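Local coordinates for V-type ATP synthase alpha chain (Nanoarchaeum equitans Kin4-M, PDB 5BN3), which is the A subunit of a V-type ATPase, built around a P-loop nucleotide-binding domain that holds ADP and magnesium in this structure, at residues Val231-Ile236 with Ile376-Pro381; Val245-Cys250 with Asn255-Val260. All coordinates share one frame; numbering follows the deposited sequence.

Contact 1: residues Val231-Ile236 with Ile376-Pro381. With ADP (adenosine-5'-diphosphate), chain C.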
ATOM      1  N   VAL A 231     -19.680   2.275 -25.510  1.00 30.06           N
ATOM      2  CA  VAL A 231     -20.712   1.641 -26.321  1.00 30.56           C
ATOM      3  C   VAL A 231     -22.046   1.632 -25.582  1.00 26.79           C
ATOM      4  O   VAL A 231     -23.091   1.922 -26.169  1.00 33.16           O
ATOM      5  CB  VAL A 231     -20.311   0.205 -26.724  1.00 39.37           C
ATOM      6  CG1 VAL A 231     -21.487  -0.524 -27.348  1.00 37.64           C
ATOM      7  CG2 VAL A 231     -19.142   0.239 -27.692  1.00 35.16           C
ATOM      8  N   LEU A 232     -22.008   1.322 -24.290  1.00 29.78           N
ATOM      9  CA  LEU A 232     -23.228   1.282 -23.488  1.00 28.41           C
ATOM     10  C   LEU A 232     -23.905   2.644 -23.438  1.00 33.41           C
ATOM     11  O   LEU A 232     -25.117   2.742 -23.604  1.00 32.41           O
ATOM     12  CB  LEU A 232     -22.939   0.790 -22.067  1.00 27.68           C
ATOM     13  CG  LEU A 232     -24.192   0.628 -21.201  1.00 32.26           C
ATOM     14  CD1 LEU A 232     -25.130  -0.377 -21.837  1.00 51.21           C
ATOM     15  CD2 LEU A 232     -23.849   0.202 -19.784  1.00 39.12           C
ATOM     16  N   ASN A 233     -23.122   3.694 -23.218  1.00 32.08           N
ATOM     17  CA  ASN A 233     -23.671   5.048 -23.194  1.00 33.95           C
ATOM     18  C   ASN A 233     -24.199   5.489 -24.558  1.00 30.34           C
ATOM     19  O   ASN A 233     -25.222   6.172 -24.640  1.00 38.80           O
ATOM     20  CB  ASN A 233     -22.635   6.045 -22.666  1.00 33.60           C
ATOM     21  CG  ASN A 233     -22.698   6.207 -21.158  1.00 52.61           C
ATOM     22  OD1 ASN A 233     -23.453   7.035 -20.642  1.00 47.89           O
ATOM     23  ND2 ASN A 233     -21.905   5.419 -20.441  1.00 49.77           N
ATOM     24  N   GLN A 234     -23.501   5.094 -25.622  1.00 30.89           N
ATOM     25  CA  GLN A 234     -23.940   5.400 -26.982  1.00 35.06           C
ATOM     26  C   GLN A 234     -25.230   4.664 -27.332  1.00 36.38           C
ATOM     27  O   GLN A 234     -26.085   5.203 -28.032  1.00 35.32           O
ATOM     28  CB  GLN A 234     -22.842   5.064 -27.999  1.00 35.26           C
ATOM     29  CG  GLN A 234     -21.680   6.053 -28.018  1.00 44.68           C
ATOM     30  CD  GLN A 234     -20.588   5.663 -28.998  1.00 52.77           C
ATOM     31  OE1 GLN A 234     -20.566   4.543 -29.512  1.00 52.31           O
ATOM     32  NE2 GLN A 234     -19.673   6.590 -29.260  1.00 40.95           N
ATOM     33  N   GLN A 235     -25.359   3.431 -26.850  1.00 35.14           N
ATOM     34  CA  GLN A 235     -26.588   2.660 -27.030  1.00 35.76           C
ATOM     35  C   GLN A 235     -27.763   3.340 -26.346  1.00 33.14           C
ATOM     36  O   GLN A 235     -28.863   3.398 -26.893  1.00 35.48           O
ATOM     37  CB  GLN A 235     -26.425   1.243 -26.475  1.00 34.45           C
ATOM     38  CG  GLN A 235     -25.605   0.324 -27.360  1.00 42.23           C
ATOM     39  CD  GLN A 235     -26.182   0.192 -28.754  1.00 47.77           C
ATOM     40  OE1 GLN A 235     -25.679   0.791 -29.705  1.00 43.82           O
ATOM     41  NE2 GLN A 235     -27.241  -0.599 -28.884  1.00 38.49           N
ATOM     42  N   ILE A 236     -27.528   3.842 -25.139  1.00 32.71           N
ATOM     43  CA  ILE A 236     -28.544   4.604 -24.429  1.00 30.44           C
ATOM     44  C   ILE A 236     -28.870   5.877 -25.211  1.00 39.81           C
ATOM     45  O   ILE A 236     -30.033   6.191 -25.425  1.00 36.09           O
ATOM     46  CB  ILE A 236     -28.088   4.958 -22.997  1.00 32.00           C
ATOM     47  CG1 ILE A 236     -27.888   3.679 -22.176  1.00 39.43           C
ATOM     48  CG2 ILE A 236     -29.100   5.863 -22.321  1.00 31.67           C
ATOM     49  CD1 ILE A 236     -27.316   3.919 -20.793  1.00 39.13           C
ATOM     50  N   ILE A 376     -26.498   9.889 -16.686  1.00 30.80           N
ATOM     51  CA  ILE A 376     -25.689   8.677 -16.683  1.00 31.69           C
ATOM     52  C   ILE A 376     -24.213   9.064 -16.721  1.00 36.51           C
ATOM     53  O   ILE A 376     -23.755   9.668 -17.692  1.00 35.51           O
ATOM     54  CB  ILE A 376     -26.007   7.778 -17.897  1.00 34.45           C
ATOM     55  CG1 ILE A 376     -27.521   7.595 -18.055  1.00 39.82           C
ATOM     56  CG2 ILE A 376     -25.313   6.429 -17.763  1.00 36.96           C
ATOM     57  CD1 ILE A 376     -28.186   6.923 -16.872  1.00 38.57           C
ATOM     58  N   GLY A 377     -23.473   8.724 -15.668  1.00 32.27           N
ATOM     59  CA  GLY A 377     -22.060   9.056 -15.596  1.00 28.87           C
ATOM     60  C   GLY A 377     -21.147   7.846 -15.673  1.00 37.63           C
ATOM     61  O   GLY A 377     -21.164   6.982 -14.796  1.00 31.19           O
ATOM     62  N   ALA A 378     -20.345   7.782 -16.729  1.00 38.33           N
ATOM     63  CA  ALA A 378     -19.339   6.734 -16.848  1.00 33.76           C
ATOM     64  C   ALA A 378     -18.148   7.063 -15.950  1.00 33.55           C
ATOM     65  O   ALA A 378     -17.796   8.232 -15.774  1.00 30.64           O
ATOM     66  CB  ALA A 378     -18.894   6.588 -18.286  1.00 32.84           C
ATOM     67  N   VAL A 379     -17.541   6.035 -15.366  1.00 28.73           N
ATOM     68  CA  VAL A 379     -16.374   6.218 -14.509  1.00 28.72           C
ATOM     69  C   VAL A 379     -15.257   5.296 -14.979  1.00 31.12           C
ATOM     70  O   VAL A 379     -15.514   4.153 -15.356  1.00 29.88           O
ATOM     71  CB  VAL A 379     -16.699   5.917 -13.029  1.00 35.55           C
ATOM     72  CG1 VAL A 379     -15.548   6.353 -12.133  1.00 31.26           C
ATOM     73  CG2 VAL A 379     -17.971   6.618 -12.606  1.00 31.85           C
ATOM     74  N   SER A 380     -14.023   5.790 -14.961  1.00 27.63           N
ATOM     75  CA  SER A 380     -12.885   5.024 -15.455  1.00 34.35           C
ATOM     76  C   SER A 380     -11.860   4.754 -14.359  1.00 39.26           C
ATOM     77  O   SER A 380     -10.790   5.361 -14.349  1.00 35.75           O
ATOM     78  CB  SER A 380     -12.207   5.765 -16.607  1.00 33.39           C
ATOM     79  OG  SER A 380     -13.142   6.155 -17.592  1.00 34.41           O
ATOM     80  N   PRO A 381     -12.174   3.826 -13.441  1.00 32.67           N
ATOM     81  CA  PRO A 381     -11.287   3.536 -12.308  1.00 40.02           C
ATOM     82  C   PRO A 381      -9.940   2.975 -12.754  1.00 38.29           C
ATOM     83  O   PRO A 381      -9.894   2.073 -13.593  1.00 33.83           O
ATOM     84  CB  PRO A 381     -12.060   2.473 -11.522  1.00 37.23           C
ATOM     85  CG  PRO A 381     -12.939   1.818 -12.534  1.00 39.95           C
ATOM     86  CD  PRO A 381     -13.340   2.924 -13.468  1.00 36.98           C
TER
HETATM   87  PB  ADP C 601     -14.626   1.354 -22.758  1.00 30.00           P
HETATM   88  O1B ADP C 601     -15.150   0.805 -21.457  1.00 28.44           O
HETATM   89  O2B ADP C 601     -15.304   2.611 -23.228  1.00 25.84           O
HETATM   90  O3B ADP C 601     -13.121   1.388 -22.832  1.00 29.94           O
HETATM   91  PA  ADP C 601     -15.818   0.451 -25.219  1.00 31.29           P
HETATM   92  O1A ADP C 601     -17.190   1.009 -24.981  1.00 33.38           O
HETATM   93  O2A ADP C 601     -14.875   1.160 -26.157  1.00 31.11           O
HETATM   94  O3A ADP C 601     -15.079   0.208 -23.804  1.00 29.81           O
HETATM   95  O5' ADP C 601     -15.990  -1.066 -25.729  1.00 32.13           O
HETATM   96  C5' ADP C 601     -14.847  -1.911 -25.847  1.00 33.85           C
HETATM   97  C4' ADP C 601     -15.088  -2.971 -26.915  1.00 37.18           C
HETATM   98  O4' ADP C 601     -16.196  -3.804 -26.550  1.00 36.24           O
HETATM   99  C3' ADP C 601     -15.417  -2.305 -28.239  1.00 41.57           C
HETATM  100  O3' ADP C 601     -14.537  -2.803 -29.251  1.00 46.11           O
HETATM  101  C2' ADP C 601     -16.850  -2.698 -28.530  1.00 46.56           C
HETATM  102  O2' ADP C 601     -17.024  -3.057 -29.900  1.00 68.69           O
HETATM  103  C1' ADP C 601     -17.134  -3.883 -27.623  1.00 33.82           C
HETATM  104  N9  ADP C 601     -18.521  -3.796 -27.107  1.00 38.00           N
HETATM  105  C8  ADP C 601     -18.912  -3.163 -25.984  1.00 35.07           C
HETATM  106  N7  ADP C 601     -20.253  -3.275 -25.806  1.00 32.95           N
HETATM  107  C5  ADP C 601     -20.741  -3.998 -26.832  1.00 39.51           C
HETATM  108  C6  ADP C 601     -22.073  -4.486 -27.254  1.00 33.84           C
HETATM  109  N6  ADP C 601     -23.186  -4.220 -26.521  1.00 35.37           N
HETATM  110  N1  ADP C 601     -22.134  -5.211 -28.394  1.00 36.50           N
HETATM  111  C2  ADP C 601     -21.038  -5.484 -29.128  1.00 44.31           C
HETATM  112  N3  ADP C 601     -19.800  -5.073 -28.805  1.00 40.99           N
HETATM  113  C4  ADP C 601     -19.592  -4.340 -27.685  1.00 40.18           C

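Contact 2: residues Val245-Cys250 with Asn255-Val260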
ATOM      1  N   VAL A 245     -31.455  14.129 -26.075  1.00 34.05           N
ATOM      2  CA  VAL A 245     -30.271  13.404 -25.625  1.00 35.08           C
ATOM      3  C   VAL A 245     -29.046  14.308 -25.709  1.00 38.01           C
ATOM      4  O   VAL A 245     -28.772  14.901 -26.754  1.00 30.13           O
ATOM      5  CB  VAL A 245     -30.025  12.141 -26.475  1.00 37.12           C
ATOM      6  CG1 VAL A 245     -28.706  11.487 -26.093  1.00 42.27           C
ATOM      7  CG2 VAL A 245     -31.162  11.161 -26.306  1.00 34.59           C
ATOM      8  N   ILE A 246     -28.318  14.424 -24.605  1.00 33.94           N
ATOM      9  CA  ILE A 246     -27.072  15.180 -24.595  1.00 34.42           C
ATOM     10  C   ILE A 246     -25.904  14.257 -24.280  1.00 30.31           C
ATOM     11  O   ILE A 246     -25.830  13.689 -23.189  1.00 33.84           O
ATOM     12  CB  ILE A 246     -27.123  16.317 -23.567  1.00 33.14           C
ATOM     13  CG1 ILE A 246     -28.242  17.289 -23.939  1.00 44.64           C
ATOM     14  CG2 ILE A 246     -25.789  17.044 -23.500  1.00 35.28           C
ATOM     15  CD1 ILE A 246     -28.649  18.191 -22.819  1.00 40.70           C
ATOM     16  N   TYR A 247     -24.998  14.097 -25.240  1.00 32.21           N
ATOM     17  CA  TYR A 247     -23.824  13.259 -25.035  1.00 28.94           C
ATOM     18  C   TYR A 247     -22.598  14.125 -24.775  1.00 34.70           C
ATOM     19  O   TYR A 247     -22.177  14.894 -25.642  1.00 34.87           O
ATOM     20  CB  TYR A 247     -23.578  12.347 -26.242  1.00 30.01           C
ATOM     21  CG  TYR A 247     -22.665  11.184 -25.931  1.00 46.78           C
ATOM     22  CD1 TYR A 247     -21.287  11.325 -25.974  1.00 46.62           C
ATOM     23  CD2 TYR A 247     -23.186   9.944 -25.591  1.00 48.31           C
ATOM     24  CE1 TYR A 247     -20.452  10.264 -25.685  1.00 49.23           C
ATOM     25  CE2 TYR A 247     -22.359   8.877 -25.303  1.00 38.95           C
ATOM     26  CZ  TYR A 247     -20.994   9.043 -25.351  1.00 62.16           C
ATOM     27  OH  TYR A 247     -20.167   7.982 -25.062  1.00 58.03           O
ATOM     28  N   ILE A 248     -22.030  14.000 -23.580  1.00 30.71           N
ATOM     29  CA  ILE A 248     -20.823  14.738 -23.237  1.00 34.08           C
ATOM     30  C   ILE A 248     -19.592  13.846 -23.342  1.00 39.35           C
ATOM     31  O   ILE A 248     -19.400  12.935 -22.531  1.00 33.27           O
ATOM     32  CB  ILE A 248     -20.894  15.321 -21.811  1.00 34.01           C
ATOM     33  CG1 ILE A 248     -22.233  16.029 -21.586  1.00 35.84           C
ATOM     34  CG2 ILE A 248     -19.738  16.278 -21.572  1.00 35.70           C
ATOM     35  CD1 ILE A 248     -22.380  16.630 -20.198  1.00 33.62           C
ATOM     36  N   GLY A 249     -18.763  14.108 -24.345  1.00 35.25           N
ATOM     37  CA  GLY A 249     -17.475  13.450 -24.450  1.00 34.56           C
ATOM     38  C   GLY A 249     -16.461  14.209 -23.620  1.00 47.06           C
ATOM     39  O   GLY A 249     -15.842  15.161 -24.099  1.00 40.11           O
ATOM     40  N   CYS A 250     -16.302  13.790 -22.369  1.00 39.95           N
ATOM     41  CA  CYS A 250     -15.416  14.471 -21.436  1.00 34.42           C
ATOM     42  C   CYS A 250     -14.062  13.772 -21.365  1.00 34.79           C
ATOM     43  O   CYS A 250     -13.913  12.767 -20.670  1.00 33.20           O
ATOM     44  CB  CYS A 250     -16.063  14.530 -20.050  1.00 32.72           C
ATOM     45  SG  CYS A 250     -15.099  15.393 -18.785  1.00 39.46           S
ATOM     46  N   ASN A 255     -12.292  10.118 -32.137  1.00 32.93           N
ATOM     47  CA  ASN A 255     -12.986   9.215 -33.052  1.00 35.17           C
ATOM     48  C   ASN A 255     -14.373   8.795 -32.569  1.00 28.70           C
ATOM     49  O   ASN A 255     -15.242   8.472 -33.378  1.00 37.21           O
ATOM     50  CB  ASN A 255     -12.136   7.971 -33.325  1.00 40.90           C
ATOM     51  CG  ASN A 255     -11.128   8.183 -34.438  1.00 44.37           C
ATOM     52  OD1 ASN A 255     -11.348   8.988 -35.346  1.00 40.38           O
ATOM     53  ND2 ASN A 255     -10.018   7.455 -34.377  1.00 40.02           N
ATOM     54  N   GLU A 256     -14.575   8.787 -31.255  1.00 30.34           N
ATOM     55  CA  GLU A 256     -15.853   8.367 -30.689  1.00 34.07           C
ATOM     56  C   GLU A 256     -16.927   9.434 -30.877  1.00 36.99           C
ATOM     57  O   GLU A 256     -18.108   9.119 -31.021  1.00 38.46           O
ATOM     58  CB  GLU A 256     -15.688   7.982 -29.215  1.00 38.85           C
ATOM     59  CG  GLU A 256     -14.925   6.672 -29.033  1.00 39.04           C
ATOM     60  CD  GLU A 256     -14.278   6.538 -27.672  1.00 38.45           C
ATOM     61  OE1 GLU A 256     -14.373   7.486 -26.861  1.00 43.65           O
ATOM     62  OE2 GLU A 256     -13.665   5.480 -27.413  1.00 43.45           O
ATOM     63  N   MET A 257     -16.513  10.696 -30.883  1.00 36.21           N
ATOM     64  CA  MET A 257     -17.419  11.785 -31.224  1.00 38.18           C
ATOM     65  C   MET A 257     -17.739  11.744 -32.715  1.00 36.13           C
ATOM     66  O   MET A 257     -18.891  11.913 -33.121  1.00 36.68           O
ATOM     67  CB  MET A 257     -16.794  13.133 -30.850  1.00 34.28           C
ATOM     68  CG  MET A 257     -16.371  13.259 -29.391  1.00 39.26           C
ATOM     69  SD  MET A 257     -17.747  13.500 -28.246  1.00 65.57           S
ATOM     70  CE  MET A 257     -18.179  11.806 -27.848  1.00 55.58           C
ATOM     71  N   THR A 258     -16.709  11.507 -33.524  1.00 34.35           N
ATOM     72  CA  THR A 258     -16.858  11.391 -34.972  1.00 36.84           C
ATOM     73  C   THR A 258     -17.779  10.228 -35.346  1.00 38.77           C
ATOM     74  O   THR A 258     -18.565  10.327 -36.289  1.00 38.21           O
ATOM     75  CB  THR A 258     -15.489  11.194 -35.652  1.00 39.62           C
ATOM     76  OG1 THR A 258     -14.560  12.169 -35.157  1.00 37.29           O
ATOM     77  CG2 THR A 258     -15.615  11.334 -37.157  1.00 39.42           C
ATOM     78  N   GLU A 259     -17.678   9.130 -34.602  1.00 36.20           N
ATOM     79  CA  GLU A 259     -18.536   7.961 -34.813  1.00 35.48           C
ATOM     80  C   GLU A 259     -20.016   8.318 -34.689  1.00 38.53           C
ATOM     81  O   GLU A 259     -20.834   7.910 -35.517  1.00 44.44           O
ATOM     82  CB  GLU A 259     -18.177   6.857 -33.814  1.00 42.31           C
ATOM     83  CG  GLU A 259     -19.257   5.795 -33.626  1.00 63.29           C
ATOM     84  CD  GLU A 259     -19.291   4.767 -34.746  1.00 83.89           C
ATOM     85  OE1 GLU A 259     -18.480   4.877 -35.689  1.00 81.66           O
ATOM     86  OE2 GLU A 259     -20.131   3.843 -34.678  1.00 85.47           O
ATOM     87  N   VAL A 260     -20.352   9.085 -33.656  1.00 32.68           N
ATOM     88  CA  VAL A 260     -21.722   9.538 -33.449  1.00 40.14           C
ATOM     89  C   VAL A 260     -22.178  10.425 -34.608  1.00 40.30           C
ATOM     90  O   VAL A 260     -23.293  10.284 -35.107  1.00 37.54           O
ATOM     91  CB  VAL A 260     -21.862  10.300 -32.116  1.00 43.92           C
ATOM     92  CG1 VAL A 260     -23.263  10.859 -31.967  1.00 44.83           C
ATOM     93  CG2 VAL A 260     -21.531   9.388 -30.948  1.00 39.06           C
TER

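Contact 1: residues Val231-Ile236 with Ile376-Pro381
With chi1 near -90°, the carboxamide of Asn233 is swung off helix 229-239 toward strand 370-379, where it meets Ile376 and Ala378. Ile376 answers with CG2 anti to its backbone N, which sets that methyl 3.5 Å from Asn233 OD1, the two side chains running obliquely past each other. The other branch of the amide, Asn233 ND2, lies 3.9 Å from the CB of Ala378. No hydrogen bond joins the two segments: inside this buried layer OD1 accepts from Asn318 ND2 and ND2 donates to the carbonyl O of Lys229, so each end of the amide has a partner outside the two segments, and the pair of bonds fixes which way the carboxamide is turned. One turn on, Ile236 CD1 makes a looser apolar contact with Ile376 CG2 at 4.4 Å. Such packing places the helix that follows the P-loop against the sheet of the P-loop NTPase fold; the axes of 231-236 and 376-379 approach to 9.9 Å and are nearly antiparallel, at 167°. At the start of the segment Val231 serves the nucleotide instead: its backbone N gives a 2.8 Å hydrogen bond to ADP O1A, at 165° close to straight. The Val231 side chain extends the grip, CG1 lying 3.4 Å from ADP N7 and CG2 turned toward the alpha phosphate.

Contact 2: residues Val245-Cys250 with Asn255-Val260
On the extended strand 245-250 Tyr247 points its side chain toward helix 255-260, and two residues on Gly249 offers its bare backbone to the same helix; the backbones come closest where the CA atoms of Gly249 and Met257 stand 7.0 Å apart. Strand, turn and helix form the first half of a beta-alpha-beta unit of the P-loop NTPase fold, completed by strand 280-285, which pairs in parallel with strand 244-250. No hydrogen bond crosses between the two segments, and the contact rests almost wholly on Met257. That side chain leaves the helix with CG anti to its carbonyl carbon (chi1 -56°), then bends at chi2 (-75°) and again at chi3 (89°), so that its end folds back toward the strand although CB itself does not point there. Its sulfur settles over the backbone of Gly249, with Met257 SD 3.8 Å from Gly249 CA and 4.1 Å from Gly249 N; the absence of a side chain at Gly249 is what lets the sulfur sit so close to the main chain. Beyond the sulfur the methyl reaches the tyrosine. Tyr247 reaches toward the helix with CG anti to the backbone N, and the methyl comes obliquely onto CD1 and CE1 of the ring. Ala284 of strand 280-285 also touches Met257, while Pro101 of the neighbouring NEQ263 chain packs on the same residue, placing this helix at a subunit interface. The phenol oxygen of Tyr247 has a weak hydrogen bond to Asp320 OD2. Within the methionine contact, Met257 CE lies 3.5 Å from Tyr247 CE1 and 3.7 Å from Tyr247 CD1.

Contacts 1 and 2 have centres about 11 Å apart and belong to one nucleotide-binding domain, with helix 229-239 followed in the chain by strand 244-250 after a short link and both contacts reaching the same sheet. They meet where Tyr247 of contact 2 rests on the helix of contact 1: its CE2 is 3.9 Å from Asn233 CB, and its OH is 3.8 Å from Gln234 CG. Gln234 also spans to the second helix, its NE2 packing 3.8 Å from Val260 CG2. Contact 1 touches ADP directly through Val231, whereas the nearest atoms of the Tyr247 side chain lie about 7 Å from ADP and about 7 Å from a magnesium ion, so contact 2 lies near the pocket without touching the nucleotide.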